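Local coordinates for protein vacuolar aminopeptidase 1 (Saccharomyces cerevisiae, PDB 5JGF) that removes N-terminal amino acids, preferably neutral or hydrophobic ones, from peptides in the yeast vacuole as a zinc-dependent dodecameric M18 aminopeptidase, at residues Y62-I74 against R305-V317. Numbering follows the deposited sequence.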
ATOM      1  N   TYR D  62     -17.893  -0.875  60.654  1.00 16.92           N
ATOM      2  CA  TYR D  62     -17.764  -1.043  59.215  1.00 16.57           C
ATOM      3  C   TYR D  62     -19.142  -0.880  58.604  1.00 17.16           C
ATOM      4  O   TYR D  62     -20.156  -1.088  59.272  1.00 16.48           O
ATOM      5  CB  TYR D  62     -17.160  -2.407  58.841  1.00 15.18           C
ATOM      6  CG  TYR D  62     -18.086  -3.603  58.942  1.00 16.79           C
ATOM      7  CD1 TYR D  62     -18.281  -4.265  60.155  1.00 16.14           C
ATOM      8  CD2 TYR D  62     -18.739  -4.097  57.812  1.00 15.69           C
ATOM      9  CE1 TYR D  62     -19.096  -5.391  60.237  1.00 16.91           C
ATOM     10  CE2 TYR D  62     -19.558  -5.220  57.883  1.00 17.66           C
ATOM     11  CZ  TYR D  62     -19.731  -5.863  59.097  1.00 17.61           C
ATOM     12  OH  TYR D  62     -20.529  -6.977  59.166  1.00 18.90           O
ATOM     13  N   THR D  63     -19.178  -0.465  57.342  1.00 15.23           N
ATOM     14  CA  THR D  63     -20.437  -0.296  56.644  1.00 14.31           C
ATOM     15  C   THR D  63     -20.245  -0.824  55.230  1.00 15.47           C
ATOM     16  O   THR D  63     -19.112  -1.025  54.782  1.00 14.64           O
ATOM     17  CB  THR D  63     -20.878   1.187  56.601  1.00 14.56           C
ATOM     18  OG1 THR D  63     -22.201   1.274  56.059  1.00 15.19           O
ATOM     19  CG2 THR D  63     -19.922   2.018  55.742  1.00 15.41           C
ATOM     20  N   ILE D  64     -21.349  -1.056  54.535  1.00 14.76           N
ATOM     21  CA  ILE D  64     -21.286  -1.582  53.183  1.00 14.50           C
ATOM     22  C   ILE D  64     -22.252  -0.831  52.288  1.00 16.16           C
ATOM     23  O   ILE D  64     -23.348  -0.462  52.711  1.00 14.31           O
ATOM     24  CB  ILE D  64     -21.652  -3.081  53.162  1.00 16.19           C
ATOM     25  CG1 ILE D  64     -20.681  -3.859  54.053  1.00 15.67           C
ATOM     26  CG2 ILE D  64     -21.606  -3.619  51.730  1.00 16.74           C
ATOM     27  CD1 ILE D  64     -21.048  -5.317  54.231  1.00 19.29           C
ATOM     28  N   ARG D  65     -21.834  -0.592  51.051  1.00 13.13           N
ATOM     29  CA  ARG D  65     -22.677   0.087  50.087  1.00 13.00           C
ATOM     30  C   ARG D  65     -22.817  -0.811  48.862  1.00 14.70           C
ATOM     31  O   ARG D  65     -21.824  -1.344  48.368  1.00 13.67           O
ATOM     32  CB  ARG D  65     -22.056   1.424  49.668  1.00 12.40           C
ATOM     33  CG  ARG D  65     -22.845   2.135  48.568  1.00 14.65           C
ATOM     34  CD  ARG D  65     -22.187   3.440  48.158  1.00 14.87           C
ATOM     35  NE  ARG D  65     -22.161   4.408  49.250  1.00 15.23           N
ATOM     36  CZ  ARG D  65     -21.605   5.612  49.169  1.00 17.58           C
ATOM     37  NH1 ARG D  65     -21.021   6.005  48.041  1.00 16.08           N
ATOM     38  NH2 ARG D  65     -21.635   6.428  50.216  1.00 16.33           N
ATOM     39  N   ASN D  66     -24.052  -1.000  48.401  1.00 14.98           N
ATOM     40  CA  ASN D  66     -24.321  -1.803  47.206  1.00 16.10           C
ATOM     41  C   ASN D  66     -23.897  -3.264  47.341  1.00 16.61           C
ATOM     42  O   ASN D  66     -24.000  -4.034  46.384  1.00 17.49           O
ATOM     43  CB  ASN D  66     -23.599  -1.172  46.006  1.00 16.87           C
ATOM     44  CG  ASN D  66     -24.174  -1.617  44.674  1.00 19.43           C
ATOM     45  OD1 ASN D  66     -25.333  -1.346  44.371  1.00 19.39           O
ATOM     46  ND2 ASN D  66     -23.360  -2.302  43.869  1.00 19.03           N
ATOM     47  N   GLY D  67     -23.423  -3.643  48.525  1.00 16.50           N
ATOM     48  CA  GLY D  67     -22.971  -5.006  48.746  1.00 15.34           C
ATOM     49  C   GLY D  67     -21.624  -5.294  48.095  1.00 14.11           C
ATOM     50  O   GLY D  67     -21.174  -6.436  48.078  1.00 12.80           O
ATOM     51  N   THR D  68     -20.972  -4.254  47.576  1.00 14.93           N
ATOM     52  CA  THR D  68     -19.686  -4.412  46.892  1.00 14.50           C
ATOM     53  C   THR D  68     -18.651  -3.342  47.249  1.00 15.03           C
ATOM     54  O   THR D  68     -17.555  -3.327  46.689  1.00 14.36           O
ATOM     55  CB  THR D  68     -19.879  -4.358  45.360  1.00 15.23           C
ATOM     56  OG1 THR D  68     -20.426  -3.081  45.000  1.00 14.36           O
ATOM     57  CG2 THR D  68     -20.828  -5.446  44.893  1.00 14.80           C
ATOM     58  N   ASN D  69     -19.005  -2.456  48.175  1.00 13.42           N
ATOM     59  CA  ASN D  69     -18.153  -1.341  48.595  1.00 14.82           C
ATOM     60  C   ASN D  69     -18.184  -1.377  50.128  1.00 16.07           C
ATOM     61  O   ASN D  69     -19.228  -1.138  50.735  1.00 16.46           O
ATOM     62  CB  ASN D  69     -18.785  -0.056  48.038  1.00 13.71           C
ATOM     63  CG  ASN D  69     -17.978   1.211  48.308  1.00 12.99           C
ATOM     64  OD1 ASN D  69     -18.502   2.311  48.121  1.00 14.98           O
ATOM     65  ND2 ASN D  69     -16.723   1.077  48.721  1.00 13.80           N
ATOM     66  N   LEU D  70     -17.049  -1.690  50.746  1.00 15.57           N
ATOM     67  CA  LEU D  70     -16.984  -1.801  52.200  1.00 15.37           C
ATOM     68  C   LEU D  70     -15.923  -0.920  52.840  1.00 16.88           C
ATOM     69  O   LEU D  70     -14.841  -0.729  52.288  1.00 14.51           O
ATOM     70  CB  LEU D  70     -16.738  -3.267  52.586  1.00 14.90           C
ATOM     71  CG  LEU D  70     -16.601  -3.660  54.066  1.00 15.01           C
ATOM     72  CD1 LEU D  70     -16.991  -5.113  54.238  1.00 17.34           C
ATOM     73  CD2 LEU D  70     -15.176  -3.429  54.548  1.00 14.56           C
ATOM     74  N   SER D  71     -16.250  -0.374  54.006  1.00 14.40           N
ATOM     75  CA  SER D  71     -15.312   0.461  54.742  1.00 15.29           C
ATOM     76  C   SER D  71     -15.297   0.021  56.198  1.00 15.92           C
ATOM     77  O   SER D  71     -16.327   0.047  56.872  1.00 13.97           O
ATOM     78  CB  SER D  71     -15.708   1.935  54.665  1.00 16.03           C
ATOM     79  OG  SER D  71     -14.771   2.737  55.368  1.00 16.85           O
ATOM     80  N   ALA D  72     -14.131  -0.412  56.662  1.00 14.99           N
ATOM     81  CA  ALA D  72     -13.966  -0.845  58.043  1.00 15.31           C
ATOM     82  C   ALA D  72     -13.108   0.216  58.701  1.00 16.23           C
ATOM     83  O   ALA D  72     -12.127   0.678  58.113  1.00 15.75           O
ATOM     84  CB  ALA D  72     -13.265  -2.193  58.095  1.00 14.00           C
ATOM     85  N   PHE D  73     -13.470   0.621  59.914  1.00 16.77           N
ATOM     86  CA  PHE D  73     -12.688   1.639  60.587  1.00 15.09           C
ATOM     87  C   PHE D  73     -12.629   1.496  62.100  1.00 16.29           C
ATOM     88  O   PHE D  73     -13.493   0.874  62.723  1.00 15.57           O
ATOM     89  CB  PHE D  73     -13.194   3.036  60.200  1.00 16.62           C
ATOM     90  CG  PHE D  73     -14.662   3.265  60.466  1.00 19.94           C
ATOM     91  CD1 PHE D  73     -15.074   4.014  61.567  1.00 20.49           C
ATOM     92  CD2 PHE D  73     -15.629   2.774  59.593  1.00 18.59           C
ATOM     93  CE1 PHE D  73     -16.431   4.277  61.789  1.00 20.66           C
ATOM     94  CE2 PHE D  73     -16.986   3.030  59.807  1.00 20.82           C
ATOM     95  CZ  PHE D  73     -17.387   3.785  60.907  1.00 17.58           C
ATOM     96  N   ILE D  74     -11.573   2.067  62.666  1.00 16.41           N
ATOM     97  CA  ILE D  74     -11.329   2.048  64.101  1.00 16.82           C
ATOM     98  C   ILE D  74     -11.174   3.504  64.521  1.00 17.51           C
ATOM     99  O   ILE D  74     -10.288   4.206  64.030  1.00 18.02           O
ATOM    100  CB  ILE D  74     -10.033   1.289  64.430  1.00 17.25           C
ATOM    101  CG1 ILE D  74     -10.059  -0.093  63.771  1.00 16.28           C
ATOM    102  CG2 ILE D  74      -9.876   1.155  65.945  1.00 17.29           C
ATOM    103  CD1 ILE D  74      -8.747  -0.849  63.881  1.00 19.28           C
ATOM    104  N   ARG D 305     -21.346   5.007  42.254  1.00 13.30           N
ATOM    105  CA  ARG D 305     -21.492   5.312  43.671  1.00 14.46           C
ATOM    106  C   ARG D 305     -20.716   4.340  44.552  1.00 15.62           C
ATOM    107  O   ARG D 305     -20.345   4.684  45.673  1.00 15.98           O
ATOM    108  CB  ARG D 305     -22.969   5.333  44.072  1.00 17.23           C
ATOM    109  CG  ARG D 305     -23.599   3.977  44.254  1.00 18.88           C
ATOM    110  CD  ARG D 305     -25.069   4.120  44.615  1.00 20.30           C
ATOM    111  NE  ARG D 305     -25.635   2.832  44.985  1.00 21.79           N
ATOM    112  CZ  ARG D 305     -26.055   2.524  46.205  1.00 20.19           C
ATOM    113  NH1 ARG D 305     -25.987   3.417  47.181  1.00 19.88           N
ATOM    114  NH2 ARG D 305     -26.516   1.306  46.452  1.00 20.99           N
ATOM    115  N   GLN D 306     -20.450   3.137  44.039  1.00 14.24           N
ATOM    116  CA  GLN D 306     -19.719   2.138  44.809  1.00 13.31           C
ATOM    117  C   GLN D 306     -18.226   2.110  44.470  1.00 13.40           C
ATOM    118  O   GLN D 306     -17.481   1.270  44.971  1.00 12.41           O
ATOM    119  CB  GLN D 306     -20.336   0.743  44.612  1.00 13.81           C
ATOM    120  CG  GLN D 306     -20.363   0.239  43.168  1.00 14.69           C
ATOM    121  CD  GLN D 306     -21.666   0.554  42.440  1.00 17.84           C
ATOM    122  OE1 GLN D 306     -21.789   0.318  41.234  1.00 19.68           O
ATOM    123  NE2 GLN D 306     -22.644   1.075  43.167  1.00 13.59           N
ATOM    124  N   GLY D 307     -17.803   3.035  43.613  1.00 13.57           N
ATOM    125  CA  GLY D 307     -16.404   3.133  43.236  1.00 14.14           C
ATOM    126  C   GLY D 307     -15.732   4.226  44.051  1.00 13.22           C
ATOM    127  O   GLY D 307     -16.399   4.924  44.818  1.00 12.49           O
ATOM    128  N   ALA D 308     -14.422   4.391  43.886  1.00 13.12           N
ATOM    129  CA  ALA D 308     -13.684   5.407  44.639  1.00 13.29           C
ATOM    130  C   ALA D 308     -14.263   6.810  44.511  1.00 14.57           C
ATOM    131  O   ALA D 308     -14.242   7.576  45.470  1.00 13.23           O
ATOM    132  CB  ALA D 308     -12.215   5.415  44.220  1.00 14.45           C
ATOM    133  N   LYS D 309     -14.776   7.153  43.333  1.00 12.39           N
ATOM    134  CA  LYS D 309     -15.333   8.483  43.131  1.00 13.68           C
ATOM    135  C   LYS D 309     -16.681   8.656  43.833  1.00 12.87           C
ATOM    136  O   LYS D 309     -17.184   9.775  43.938  1.00 12.84           O
ATOM    137  CB  LYS D 309     -15.460   8.779  41.632  1.00 12.79           C
ATOM    138  CG  LYS D 309     -14.111   8.808  40.904  1.00 16.10           C
ATOM    139  CD  LYS D 309     -14.278   9.051  39.407  1.00 15.87           C
ATOM    140  CE  LYS D 309     -12.943   8.982  38.669  1.00 17.54           C
ATOM    141  NZ  LYS D 309     -12.014  10.090  39.043  1.00 16.28           N
ATOM    142  N   GLY D 310     -17.240   7.548  44.321  1.00 13.61           N
ATOM    143  CA  GLY D 310     -18.516   7.572  45.026  1.00 14.26           C
ATOM    144  C   GLY D 310     -18.398   8.116  46.443  1.00 15.92           C
ATOM    145  O   GLY D 310     -19.401   8.354  47.116  1.00 16.24           O
ATOM    146  N   GLY D 311     -17.160   8.279  46.902  1.00 14.93           N
ATOM    147  CA  GLY D 311     -16.887   8.850  48.213  1.00 16.58           C
ATOM    148  C   GLY D 311     -17.272   8.161  49.512  1.00 16.96           C
ATOM    149  O   GLY D 311     -17.555   8.848  50.494  1.00 16.79           O
ATOM    150  N   LEU D 312     -17.273   6.833  49.558  1.00 16.00           N
ATOM    151  CA  LEU D 312     -17.627   6.161  50.808  1.00 17.38           C
ATOM    152  C   LEU D 312     -16.638   6.514  51.924  1.00 17.51           C
ATOM    153  O   LEU D 312     -17.028   6.665  53.083  1.00 16.65           O
ATOM    154  CB  LEU D 312     -17.677   4.643  50.618  1.00 16.31           C
ATOM    155  CG  LEU D 312     -18.034   3.849  51.884  1.00 17.06           C
ATOM    156  CD1 LEU D 312     -19.413   4.287  52.395  1.00 16.68           C
ATOM    157  CD2 LEU D 312     -18.021   2.357  51.584  1.00 16.80           C
ATOM    158  N   LEU D 313     -15.360   6.650  51.574  1.00 15.88           N
ATOM    159  CA  LEU D 313     -14.336   6.992  52.557  1.00 17.04           C
ATOM    160  C   LEU D 313     -14.641   8.333  53.211  1.00 17.61           C
ATOM    161  O   LEU D 313     -14.671   8.445  54.439  1.00 15.89           O
ATOM    162  CB  LEU D 313     -12.960   7.063  51.894  1.00 16.14           C
ATOM    163  CG  LEU D 313     -11.833   7.630  52.765  1.00 15.69           C
ATOM    164  CD1 LEU D 313     -11.554   6.698  53.932  1.00 14.62           C
ATOM    165  CD2 LEU D 313     -10.582   7.813  51.918  1.00 17.34           C
ATOM    166  N   GLU D 314     -14.854   9.347  52.377  1.00 16.61           N
ATOM    167  CA  GLU D 314     -15.157  10.689  52.853  1.00 17.50           C
ATOM    168  C   GLU D 314     -16.425  10.675  53.703  1.00 18.17           C
ATOM    169  O   GLU D 314     -16.516  11.377  54.713  1.00 17.72           O
ATOM    170  CB  GLU D 314     -15.340  11.647  51.665  1.00 17.35           C
ATOM    171  CG  GLU D 314     -14.112  11.804  50.757  1.00 20.55           C
ATOM    172  CD  GLU D 314     -14.092  10.822  49.587  1.00 20.25           C
ATOM    173  OE1 GLU D 314     -13.930   9.608  49.812  1.00 17.61           O
ATOM    174  OE2 GLU D 314     -14.241  11.273  48.432  1.00 22.71           O
ATOM    175  N   SER D 315     -17.400   9.874  53.290  1.00 18.26           N
ATOM    176  CA  SER D 315     -18.658   9.766  54.019  1.00 19.74           C
ATOM    177  C   SER D 315     -18.438   9.193  55.416  1.00 18.85           C
ATOM    178  O   SER D 315     -18.948   9.725  56.402  1.00 18.15           O
ATOM    179  CB  SER D 315     -19.638   8.875  53.255  1.00 20.30           C
ATOM    180  OG  SER D 315     -20.818   8.668  54.013  1.00 25.19           O
ATOM    181  N   VAL D 316     -17.686   8.102  55.487  1.00 17.21           N
ATOM    182  CA  VAL D 316     -17.386   7.448  56.754  1.00 17.39           C
ATOM    183  C   VAL D 316     -16.718   8.415  57.726  1.00 18.68           C
ATOM    184  O   VAL D 316     -17.107   8.501  58.892  1.00 17.90           O
ATOM    185  CB  VAL D 316     -16.464   6.222  56.540  1.00 16.77           C
ATOM    186  CG1 VAL D 316     -15.896   5.744  57.874  1.00 17.89           C
ATOM    187  CG2 VAL D 316     -17.245   5.101  55.869  1.00 17.79           C
ATOM    188  N   VAL D 317     -15.718   9.145  57.247  1.00 15.87           N
ATOM    189  CA  VAL D 317     -15.007  10.090  58.100  1.00 16.93           C
ATOM    190  C   VAL D 317     -15.889  11.254  58.552  1.00 19.14           C
ATOM    191  O   VAL D 317     -15.807  11.681  59.706  1.00 18.10           O
ATOM    192  CB  VAL D 317     -13.744  10.634  57.397  1.00 17.05           C
ATOM    193  CG1 VAL D 317     -13.091  11.717  58.244  1.00 18.36           C
ATOM    194  CG2 VAL D 317     -12.754   9.495  57.172  1.00 16.96           C
TER
HETATM  195  O   HOH W   1     -21.071   9.187  49.682  1.00 20.47           O
HETATM  196  O   HOH W   2     -25.366   1.375  42.466  1.00 16.28           O
HETATM  197  O   HOH W   3     -26.628   0.056  48.970  1.00 18.04           O
HETATM  198  O   HOH W   4     -17.402   4.734  47.451  1.00 14.15           O
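Strand 69-74 packs against helix 312-317 with their axes 9.2 Å apart at closest approach and 37° between their directions, and Arg-65, at the end of the partner strand 62-65, reaches across to the loop and short 3-10 turn that lead into this helix. The two strands form a beta hairpin, with a classic beta bulge at Thr-68 and Asn-69 opposite Arg-65, in the large mixed sheet of the M18 catalytic domain; the helix covers one face of that sheet. Arg-65 leaves the strand extended and bends at chi3 (-64°), which turns NH1 onto two backbone carbonyls lying near the guanidinium plane, Arg-305 O at 2.8 Å and Gly-310 O at 3.0 Å. NH1 is tilted modestly from the carbonyl plane of Arg-305 but lies well above that of Gly-310. Leu-312 CB and CD1 lie over one guanidinium face, while NH2 forms a salt bridge with Glu-46, which probably offsets the nearby charge of Arg-305. A methionine in place of Arg-65 would probably leave both carbonyls without this donor and Glu-46 without its cationic mate, letting the turn before the helix shift. The Arg-305 guanidinium lies over Arg-65 CG and donates from NH1 to Gly-424 O of a neighbouring subunit at a dodecamer interface. The amides of Asn-66 and Gln-306 stack, their planes 13° apart, with Gln-306 NE2 3.4 Å from Asn-66 CG; Asn-66 OD1 accepts a hydrogen bond from Arg-426 NH1 of that neighbouring subunit. Farther along, Leu-312 CD2 rests against the Asn-69 amide, whose ND2 is held by Leu-294 O, and Val-316 CG2 packs against CB and OG of Ser-71, a polar partner of Thr-293. Val-316 CG1 makes a CH-pi contact over the face of Phe-73, 3.6 Å from the ring centroid and displaced toward the CD2-CE2 side.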